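PDB 4ZV9: uncharacterized protein from Escherichia coli O157:H7, which is of unknown function but probably acts as a hydrolase of the dienelactone hydrolase family, with an alpha/beta-hydrolase fold. Local coordinates for residues A140-P151 against D161-H172; P75-G83 against G91-D99. One frame throughout, in Å; residues are numbered along the deposited sequence. Where two conformers were deposited one is given.

Contact 1: residues A140-P151 against D161-H172; sequences AVAYPELACAVP and DVAKIEAPLLLH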
loop_
_atom_site.group_PDB
_atom_site.type_symbol
_atom_site.label_atom_id
_atom_site.label_comp_id
_atom_site.label_asym_id
_atom_site.label_seq_id
_atom_site.Cartn_x
_atom_site.Cartn_y
_atom_site.Cartn_z
ATOM N N ALA A 140 5.420 5.823 -7.057
ATOM C CA ALA A 140 5.543 7.275 -7.111
ATOM C C ALA A 140 6.528 7.694 -8.206
ATOM O O ALA A 140 6.330 8.701 -8.866
ATOM C CB ALA A 140 5.980 7.832 -5.766
ATOM N N VAL A 141 7.597 6.918 -8.374
ATOM C CA VAL A 141 8.566 7.167 -9.424
ATOM C C VAL A 141 7.945 6.942 -10.799
ATOM O O VAL A 141 8.104 7.755 -11.704
ATOM C CB VAL A 141 9.815 6.264 -9.266
ATOM C CG1 VAL A 141 10.675 6.264 -10.530
ATOM C CG2 VAL A 141 10.634 6.693 -8.060
ATOM N N ALA A 142 7.211 5.850 -10.953
ATOM C CA ALA A 142 6.675 5.467 -12.259
ATOM C C ALA A 142 5.416 6.193 -12.776
ATOM O O ALA A 142 5.223 6.266 -13.976
ATOM C CB ALA A 142 6.424 3.963 -12.264
ATOM N N TYR A 143 4.549 6.675 -11.888
ATOM C CA TYR A 143 3.258 7.254 -12.289
ATOM C C TYR A 143 3.127 8.719 -11.905
ATOM O O TYR A 143 2.740 9.029 -10.780
ATOM C CB TYR A 143 2.092 6.439 -11.683
ATOM C CG TYR A 143 1.988 5.070 -12.314
ATOM C CD1 TYR A 143 2.723 4.002 -11.825
ATOM C CD2 TYR A 143 1.192 4.860 -13.443
ATOM C CE1 TYR A 143 2.649 2.756 -12.422
ATOM C CE2 TYR A 143 1.116 3.619 -14.048
ATOM C CZ TYR A 143 1.850 2.573 -13.535
ATOM O OH TYR A 143 1.794 1.341 -14.129
ATOM N N PRO A 144 3.406 9.631 -12.857
ATOM C CA PRO A 144 3.326 11.050 -12.513
ATOM C C PRO A 144 1.922 11.523 -12.098
ATOM O O PRO A 144 1.810 12.523 -11.395
ATOM C CB PRO A 144 3.817 11.764 -13.782
ATOM C CG PRO A 144 3.744 10.756 -14.869
ATOM C CD PRO A 144 3.918 9.415 -14.220
ATOM N N GLU A 145 0.882 10.795 -12.493
ATOM C CA GLU A 145 -0.493 11.129 -12.110
ATOM C C GLU A 145 -0.999 10.495 -10.804
ATOM O O GLU A 145 -2.134 10.724 -10.424
ATOM C CB GLU A 145 -1.449 10.689 -13.226
ATOM C CG GLU A 145 -1.085 11.249 -14.569
ATOM C CD GLU A 145 -1.941 10.720 -15.702
ATOM O OE1 GLU A 145 -2.865 9.893 -15.466
ATOM O OE2 GLU A 145 -1.667 11.136 -16.840
ATOM N N LEU A 146 -0.184 9.669 -10.175
ATOM C CA LEU A 146 -0.551 9.030 -8.920
ATOM C C LEU A 146 -0.944 10.126 -7.934
ATOM O O LEU A 146 -0.210 11.111 -7.759
ATOM C CB LEU A 146 0.632 8.223 -8.392
ATOM C CG LEU A 146 0.441 7.331 -7.162
ATOM C CD1 LEU A 146 -0.473 6.144 -7.487
ATOM C CD2 LEU A 146 1.781 6.846 -6.683
ATOM N N ALA A 147 -2.117 9.990 -7.328
ATOM C CA ALA A 147 -2.637 11.037 -6.445
ATOM C C ALA A 147 -1.833 11.225 -5.149
ATOM O O ALA A 147 -1.697 12.344 -4.662
ATOM C CB ALA A 147 -4.095 10.768 -6.129
ATOM N N CYS A 148 -1.331 10.130 -4.587
ATOM C CA CYS A 148 -0.505 10.179 -3.383
ATOM C C CYS A 148 0.081 8.792 -3.125
ATOM O O CYS A 148 -0.384 7.796 -3.686
ATOM C CB CYS A 148 -1.307 10.646 -2.159
ATOM S SG CYS A 148 -2.715 9.573 -1.727
ATOM N N ALA A 149 1.124 8.744 -2.308
ATOM C CA ALA A 149 1.762 7.480 -1.930
ATOM C C ALA A 149 2.121 7.515 -0.454
ATOM O O ALA A 149 2.651 8.527 0.044
ATOM C CB ALA A 149 2.996 7.235 -2.768
ATOM N N VAL A 150 1.864 6.413 0.237
ATOM C CA VAL A 150 2.086 6.327 1.674
ATOM C C VAL A 150 2.846 5.046 2.039
ATOM O O VAL A 150 2.239 4.026 2.371
ATOM C CB VAL A 150 0.751 6.398 2.444
ATOM C CG1 VAL A 150 0.991 6.476 3.939
ATOM C CG2 VAL A 150 -0.067 7.595 1.990
ATOM N N PRO A 151 4.185 5.082 1.937
ATOM C CA PRO A 151 4.965 3.911 2.309
ATOM C C PRO A 151 5.170 3.769 3.818
ATOM O O PRO A 151 5.602 4.727 4.475
ATOM C CB PRO A 151 6.317 4.161 1.634
ATOM C CG PRO A 151 6.398 5.643 1.488
ATOM C CD PRO A 151 4.991 6.060 1.186
ATOM N N ASP A 161 16.136 8.658 -9.436
ATOM C CA ASP A 161 14.770 8.736 -9.977
ATOM C C ASP A 161 13.849 9.696 -9.241
ATOM O O ASP A 161 12.688 9.883 -9.643
ATOM C CB ASP A 161 14.118 7.360 -9.899
ATOM C CG ASP A 161 14.801 6.339 -10.763
ATOM O OD1 ASP A 161 15.120 6.643 -11.926
ATOM O OD2 ASP A 161 14.974 5.204 -10.279
ATOM N N VAL A 162 14.341 10.300 -8.165
ATOM C CA VAL A 162 13.500 11.147 -7.315
ATOM C C VAL A 162 12.882 12.332 -8.070
ATOM O O VAL A 162 11.724 12.681 -7.816
ATOM C CB VAL A 162 14.259 11.580 -6.047
ATOM C CG1 VAL A 162 13.489 12.613 -5.247
ATOM C CG2 VAL A 162 14.529 10.362 -5.180
ATOM N N ALA A 163 13.605 12.906 -9.029
ATOM C CA ALA A 163 13.078 14.037 -9.811
ATOM C C ALA A 163 11.780 13.694 -10.549
ATOM O O ALA A 163 10.955 14.571 -10.798
ATOM C CB ALA A 163 14.127 14.557 -10.792
ATOM N N LYS A 164 11.584 12.415 -10.879
ATOM C CA LYS A 164 10.378 11.981 -11.591
ATOM C C LYS A 164 9.109 11.963 -10.727
ATOM O O LYS A 164 7.995 11.982 -11.256
ATOM C CB LYS A 164 10.591 10.581 -12.168
ATOM C CG LYS A 164 11.649 10.464 -13.253
ATOM C CD LYS A 164 11.762 9.002 -13.691
ATOM C CE LYS A 164 12.731 8.727 -14.827
ATOM N NZ LYS A 164 14.158 8.859 -14.424
ATOM N N ILE A 165 9.276 11.918 -9.404
ATOM C CA ILE A 165 8.129 11.804 -8.477
ATOM C C ILE A 165 7.229 13.038 -8.462
ATOM O O ILE A 165 7.719 14.169 -8.350
ATOM C CB ILE A 165 8.605 11.518 -7.029
ATOM C CG1 ILE A 165 9.310 10.164 -6.965
ATOM C CG2 ILE A 165 7.423 11.535 -6.066
ATOM C CD1 ILE A 165 10.007 9.875 -5.649
ATOM N N GLU A 166 5.915 12.819 -8.614
ATOM C CA GLU A 166 4.932 13.903 -8.536
ATOM C C GLU A 166 3.896 13.683 -7.420
ATOM O O GLU A 166 3.345 14.645 -6.894
ATOM C CB GLU A 166 4.218 14.116 -9.874
ATOM C CG GLU A 166 5.137 14.437 -11.049
ATOM C CD GLU A 166 6.035 15.647 -10.826
ATOM O OE1 GLU A 166 5.615 16.619 -10.168
ATOM O OE2 GLU A 166 7.183 15.624 -11.307
ATOM N N ALA A 167 3.647 12.428 -7.053
ATOM C CA ALA A 167 2.706 12.126 -5.988
ATOM C C ALA A 167 3.235 12.609 -4.636
ATOM O O ALA A 167 4.374 12.303 -4.269
ATOM C CB ALA A 167 2.463 10.625 -5.913
ATOM N N PRO A 168 2.398 13.350 -3.888
ATOM C CA PRO A 168 2.746 13.734 -2.518
ATOM C C PRO A 168 2.986 12.497 -1.662
ATOM O O PRO A 168 2.155 11.584 -1.664
ATOM C CB PRO A 168 1.506 14.487 -2.035
ATOM C CG PRO A 168 0.913 15.048 -3.278
ATOM C CD PRO A 168 1.162 14.016 -4.344
ATOM N N LEU A 169 4.113 12.481 -0.960
ATOM C CA LEU A 169 4.555 11.315 -0.180
ATOM C C LEU A 169 4.389 11.492 1.312
ATOM O O LEU A 169 4.821 12.511 1.872
ATOM C CB LEU A 169 6.042 11.075 -0.427
ATOM C CG LEU A 169 6.454 10.424 -1.734
ATOM C CD1 LEU A 169 7.946 10.642 -1.942
ATOM C CD2 LEU A 169 6.119 8.950 -1.681
ATOM N N LEU A 170 3.786 10.503 1.955
ATOM C CA LEU A 170 3.687 10.470 3.406
ATOM C C LEU A 170 4.456 9.232 3.813
ATOM O O LEU A 170 4.016 8.116 3.539
ATOM C CB LEU A 170 2.236 10.396 3.887
ATOM C CG LEU A 170 2.058 10.179 5.394
ATOM C CD1 LEU A 170 2.658 11.320 6.214
ATOM C CD2 LEU A 170 0.585 10.013 5.718
ATOM N N LEU A 171 5.597 9.416 4.477
ATOM C CA LEU A 171 6.427 8.279 4.847
ATOM C C LEU A 171 6.431 8.014 6.357
ATOM O O LEU A 171 6.633 8.929 7.161
ATOM C CB LEU A 171 7.860 8.465 4.349
ATOM C CG LEU A 171 7.985 8.820 2.863
ATOM C CD1 LEU A 171 8.146 10.325 2.682
ATOM C CD2 LEU A 171 9.165 8.123 2.222
ATOM N N HIS A 172 6.183 6.763 6.725
ATOM C CA HIS A 172 6.205 6.346 8.131
ATOM C C HIS A 172 7.410 5.442 8.375
ATOM O O HIS A 172 7.555 4.395 7.720
ATOM C CB HIS A 172 4.942 5.571 8.482
ATOM C CG HIS A 172 3.674 6.294 8.170
ATOM N ND1 HIS A 172 3.210 7.347 8.933
ATOM C CD2 HIS A 172 2.752 6.097 7.197
ATOM C CE1 HIS A 172 2.063 7.774 8.433
ATOM N NE2 HIS A 172 1.759 7.025 7.384
HETATM O O HOH W 1 4.172 10.386 -8.908
HETATM O O HOH W 2 6.314 10.209 -11.995
#
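The strands around Ala149-Pro151 and Leu169-His172 run parallel in the alpha/beta-hydrolase fold, the axes of the short segments 148-151 and 169-172 only 6° apart. The single bridge pairs Ala149 with Leu169: Ala149 N donates to Pro168 O (3.1 Å) and Ala149 O accepts from Leu170 N (3.0 Å). Further on, His172 N points almost straight at Pro151 O (177° at the hydrogen). Pro151 has no N-H to offer, and its CD instead lies 3.3 Å from Leu170 O.

On one face of the pair Val150 and Leu170 run alongside with their branches aimed alike. Having CG1 anti to the backbone N (chi1 -173°) brings that methyl of Val150 to the edge of the His172 ring, 3.6 Å from NE2. The ring's rotation is fixed from outside, ND1 by Tyr203 OH and NE2 by Thr230 OG1. On the other face Leu169 CD2 packs 3.7 Å from Ala149 CB.

Before the strands, the end of helix 132-142 rests on Ile165, whose CG1 is 3.9 Å from Val141 CG2, and Ala167 CB meets the Leu146 side chain. A bound water joins the segments here, donating to Ala140 O and Tyr143 O and accepting from Ala167 N at 2.8 Å.

Contact 2: residues P75-G83 against G91-D99; sequences PDGLNSVGG and GRELQQQVD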
loop_
_atom_site.group_PDB
_atom_site.type_symbol
_atom_site.label_atom_id
_atom_site.label_comp_id
_atom_site.label_asym_id
_atom_site.label_seq_id
_atom_site.Cartn_x
_atom_site.Cartn_y
_atom_site.Cartn_z
ATOM N N PRO A 75 -4.019 -6.458 -4.327
ATOM C CA PRO A 75 -3.710 -7.621 -5.152
ATOM C C PRO A 75 -3.057 -8.763 -4.377
ATOM O O PRO A 75 -2.430 -8.528 -3.334
ATOM C CB PRO A 75 -2.726 -7.052 -6.196
ATOM C CG PRO A 75 -2.999 -5.602 -6.238
ATOM C CD PRO A 75 -3.338 -5.248 -4.812
ATOM N N ASP A 76 -3.153 -9.973 -4.921
ATOM C CA ASP A 76 -2.476 -11.130 -4.359
ATOM C C ASP A 76 -1.204 -11.463 -5.151
ATOM O O ASP A 76 -1.245 -12.044 -6.253
ATOM C CB ASP A 76 -3.393 -12.351 -4.338
ATOM C CG ASP A 76 -2.804 -13.507 -3.545
ATOM O OD1 ASP A 76 -1.666 -13.392 -3.021
ATOM O OD2 ASP A 76 -3.495 -14.531 -3.462
ATOM N N GLY A 77 -0.072 -11.128 -4.559
ATOM C CA GLY A 77 1.229 -11.351 -5.191
ATOM C C GLY A 77 1.639 -12.807 -5.276
ATOM O O GLY A 77 2.618 -13.142 -5.949
ATOM N N LEU A 78 0.912 -13.673 -4.571
ATOM C CA LEU A 78 1.172 -15.107 -4.643
ATOM C C LEU A 78 0.209 -15.824 -5.567
ATOM O O LEU A 78 0.170 -17.054 -5.581
ATOM C CB LEU A 78 1.100 -15.722 -3.247
ATOM C CG LEU A 78 2.140 -15.197 -2.255
ATOM C CD1 LEU A 78 2.028 -15.948 -0.933
ATOM C CD2 LEU A 78 3.558 -15.332 -2.821
ATOM N N ASN A 79 -0.542 -15.077 -6.373
ATOM C CA ASN A 79 -1.554 -15.707 -7.217
ATOM C C ASN A 79 -0.987 -16.704 -8.215
ATOM O O ASN A 79 -1.660 -17.668 -8.572
ATOM C CB ASN A 79 -2.397 -14.667 -7.932
ATOM C CG ASN A 79 -3.653 -15.268 -8.551
ATOM O OD1 ASN A 79 -4.377 -16.047 -7.912
ATOM N ND2 ASN A 79 -3.934 -14.891 -9.772
ATOM N N SER A 80 0.255 -16.498 -8.647
ATOM C CA SER A 80 0.876 -17.398 -9.615
ATOM C C SER A 80 1.371 -18.713 -8.995
ATOM O O SER A 80 1.748 -19.622 -9.722
ATOM C CB SER A 80 2.060 -16.707 -10.310
ATOM O OG SER A 80 3.097 -16.373 -9.398
ATOM N N VAL A 81 1.433 -18.784 -7.665
ATOM C CA VAL A 81 1.933 -19.973 -6.977
ATOM C C VAL A 81 0.914 -20.501 -5.957
ATOM O O VAL A 81 1.294 -21.001 -4.896
ATOM C CB VAL A 81 3.324 -19.717 -6.326
ATOM C CG1 VAL A 81 4.411 -19.565 -7.394
ATOM C CG2 VAL A 81 3.317 -18.487 -5.422
ATOM N N GLY A 82 -0.376 -20.339 -6.273
ATOM C CA GLY A 82 -1.472 -20.858 -5.455
ATOM C C GLY A 82 -2.145 -19.944 -4.441
ATOM O O GLY A 82 -3.054 -20.381 -3.731
ATOM N N GLY A 83 -1.671 -18.714 -4.303
ATOM C CA GLY A 83 -2.248 -17.777 -3.337
ATOM C C GLY A 83 -1.659 -17.885 -1.950
ATOM O O GLY A 83 -0.871 -18.800 -1.675
ATOM N N GLY A 91 4.234 -18.281 3.159
ATOM C CA GLY A 91 3.989 -17.108 2.335
ATOM C C GLY A 91 5.302 -16.435 1.970
ATOM O O GLY A 91 5.509 -16.062 0.823
ATOM N N ARG A 92 6.185 -16.286 2.957
ATOM C CA ARG A 92 7.506 -15.664 2.741
ATOM C C ARG A 92 8.359 -16.449 1.761
ATOM O O ARG A 92 8.965 -15.877 0.865
ATOM C CB ARG A 92 8.258 -15.495 4.064
ATOM C CG ARG A 92 8.070 -14.122 4.663
ATOM C CD ARG A 92 8.806 -13.902 5.978
ATOM N NE ARG A 92 8.427 -14.872 7.001
ATOM C CZ ARG A 92 7.646 -14.641 8.065
ATOM N NH1 ARG A 92 7.147 -13.435 8.330
ATOM N NH2 ARG A 92 7.385 -15.643 8.897
ATOM N N GLU A 93 8.397 -17.757 1.949
ATOM C CA GLU A 93 9.129 -18.646 1.068
ATOM C C GLU A 93 8.615 -18.584 -0.370
ATOM O O GLU A 93 9.395 -18.503 -1.313
ATOM C CB GLU A 93 9.014 -20.067 1.617
ATOM C CG GLU A 93 9.535 -21.141 0.686
ATOM C CD GLU A 93 9.316 -22.531 1.256
ATOM O OE1 GLU A 93 9.063 -22.645 2.485
ATOM O OE2 GLU A 93 9.400 -23.507 0.485
ATOM N N LEU A 94 7.300 -18.595 -0.533
ATOM C CA LEU A 94 6.705 -18.529 -1.862
ATOM C C LEU A 94 6.975 -17.192 -2.544
ATOM O O LEU A 94 7.264 -17.159 -3.742
ATOM C CB LEU A 94 5.188 -18.778 -1.817
ATOM C CG LEU A 94 4.770 -20.217 -1.495
ATOM C CD1 LEU A 94 3.257 -20.301 -1.308
ATOM C CD2 LEU A 94 5.218 -21.197 -2.572
ATOM N N GLN A 95 6.869 -16.090 -1.801
ATOM C CA GLN A 95 7.025 -14.772 -2.429
ATOM C C GLN A 95 8.440 -14.608 -2.990
ATOM O O GLN A 95 8.624 -13.976 -4.022
ATOM C CB GLN A 95 6.624 -13.641 -1.477
ATOM C CG GLN A 95 6.557 -12.290 -2.166
ATOM C CD GLN A 95 5.740 -11.253 -1.404
ATOM O OE1 GLN A 95 4.666 -11.540 -0.884
ATOM N NE2 GLN A 95 6.232 -10.028 -1.373
ATOM N N GLN A 96 9.423 -15.217 -2.332
ATOM C CA GLN A 96 10.807 -15.222 -2.821
ATOM C C GLN A 96 10.993 -15.904 -4.175
ATOM O O GLN A 96 11.902 -15.559 -4.914
ATOM C CB GLN A 96 11.715 -15.949 -1.835
ATOM C CG GLN A 96 12.046 -15.156 -0.600
ATOM C CD GLN A 96 12.925 -15.937 0.354
ATOM O OE1 GLN A 96 13.032 -17.171 0.270
ATOM N NE2 GLN A 96 13.537 -15.228 1.293
ATOM N N GLN A 97 10.126 -16.855 -4.494
ATOM C CA GLN A 97 10.204 -17.590 -5.747
ATOM C C GLN A 97 9.541 -16.840 -6.900
ATOM O O GLN A 97 9.719 -17.215 -8.047
ATOM C CB GLN A 97 9.525 -18.955 -5.608
ATOM C CG GLN A 97 10.063 -19.860 -4.502
ATOM C CD GLN A 97 9.138 -21.042 -4.185
ATOM O OE1 GLN A 97 8.148 -21.294 -4.884
ATOM N NE2 GLN A 97 9.470 -21.786 -3.124
ATOM N N VAL A 98 8.762 -15.808 -6.609
ATOM C CA VAL A 98 8.057 -15.071 -7.649
ATOM C C VAL A 98 9.021 -14.065 -8.295
ATOM O O VAL A 98 9.796 -13.413 -7.598
ATOM C CB VAL A 98 6.824 -14.328 -7.071
ATOM C CG1 VAL A 98 6.096 -13.526 -8.153
ATOM C CG2 VAL A 98 5.843 -15.311 -6.439
ATOM N N ASP A 99 8.971 -13.956 -9.615
ATOM C CA ASP A 99 9.843 -13.012 -10.321
ATOM C C ASP A 99 9.570 -11.589 -9.800
ATOM O O ASP A 99 8.441 -11.127 -9.857
ATOM C CB ASP A 99 9.604 -13.045 -11.819
ATOM C CG ASP A 99 10.461 -12.028 -12.543
ATOM O OD1 ASP A 99 11.680 -12.264 -12.667
ATOM O OD2 ASP A 99 9.916 -10.989 -12.968
#
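Leu78 carries this contact, laying its two methyls against one side of helix 88-97. Leu78 CD2 comes within 3.5 Å of Gln95 CA and also touches Leu94 CB, while Leu78 CD1 lies 3.9 Å from Gly91 O. With CG anti to the carbonyl carbon (chi1 -63°) and an extended second torsion, the two methyls are spread along the helix, CD1 at Gly91 and CD2 a turn on at Leu94 and Gln95.

Val81 adds a second apolar point. Val81 CG2 slips past Leu94 CB at 4.1 Å, the two side chains passing antiparallel, and it also reaches Val98 CG2. Val98, beyond the helical turns, points its side chain at the loop, and its CG2 packs 3.9 Å from Gly77 O. No hydrogen bond crosses between the segments, so van der Waals packing, methyl on methyl and methyl on backbone, does the joining.

The next shell shapes the loop that presents Leu78. Asp76 OD1 accepts from Leu78 N at 3.0 Å in an Asx turn, the N-H arriving well above the carboxylate plane, and a type I turn runs from Asp76 to Asn79. Leu78 O is gripped from opposite faces of its plane by Val81 N and by Gly83 N, the latter at 2.8 Å.

Farther out, the extended Gln95 carries its amide to the neighbouring loop, where OE1 accepts from Gly53 N and NE2 donates to Glu50 O. His49 NE2 bonds to Gly77 N, tying that loop to both segments. This is a loop-on-helix packing after strand 71-75, one of the strand-to-helix connections of the alpha/beta-hydrolase fold.

How the contacts relate
From the N terminus, the chain leaves strand 71-75 and contact 2 comes first, closing the short connection that leads into helix 88-97. Helix 100-116, strand 123-128 and helix 132-142 follow, and the end of the last already belongs to contact 1, which closes a second loop, between strand 148-151 and strand 169-174. The two closures stand in series, neither nested nor crossing, with centres about 25 Å apart and nearest atoms about 12 Å apart. Helix 100-116 provides an indirect tie: its Leu103 packs on Gln95 and Val98, while Phe108 and Glu112 meet Tyr143. One contact thus fastens a peripheral loop to a helix; the other pairs two strands and seats the end of helix 132-142 on the run leading into the second.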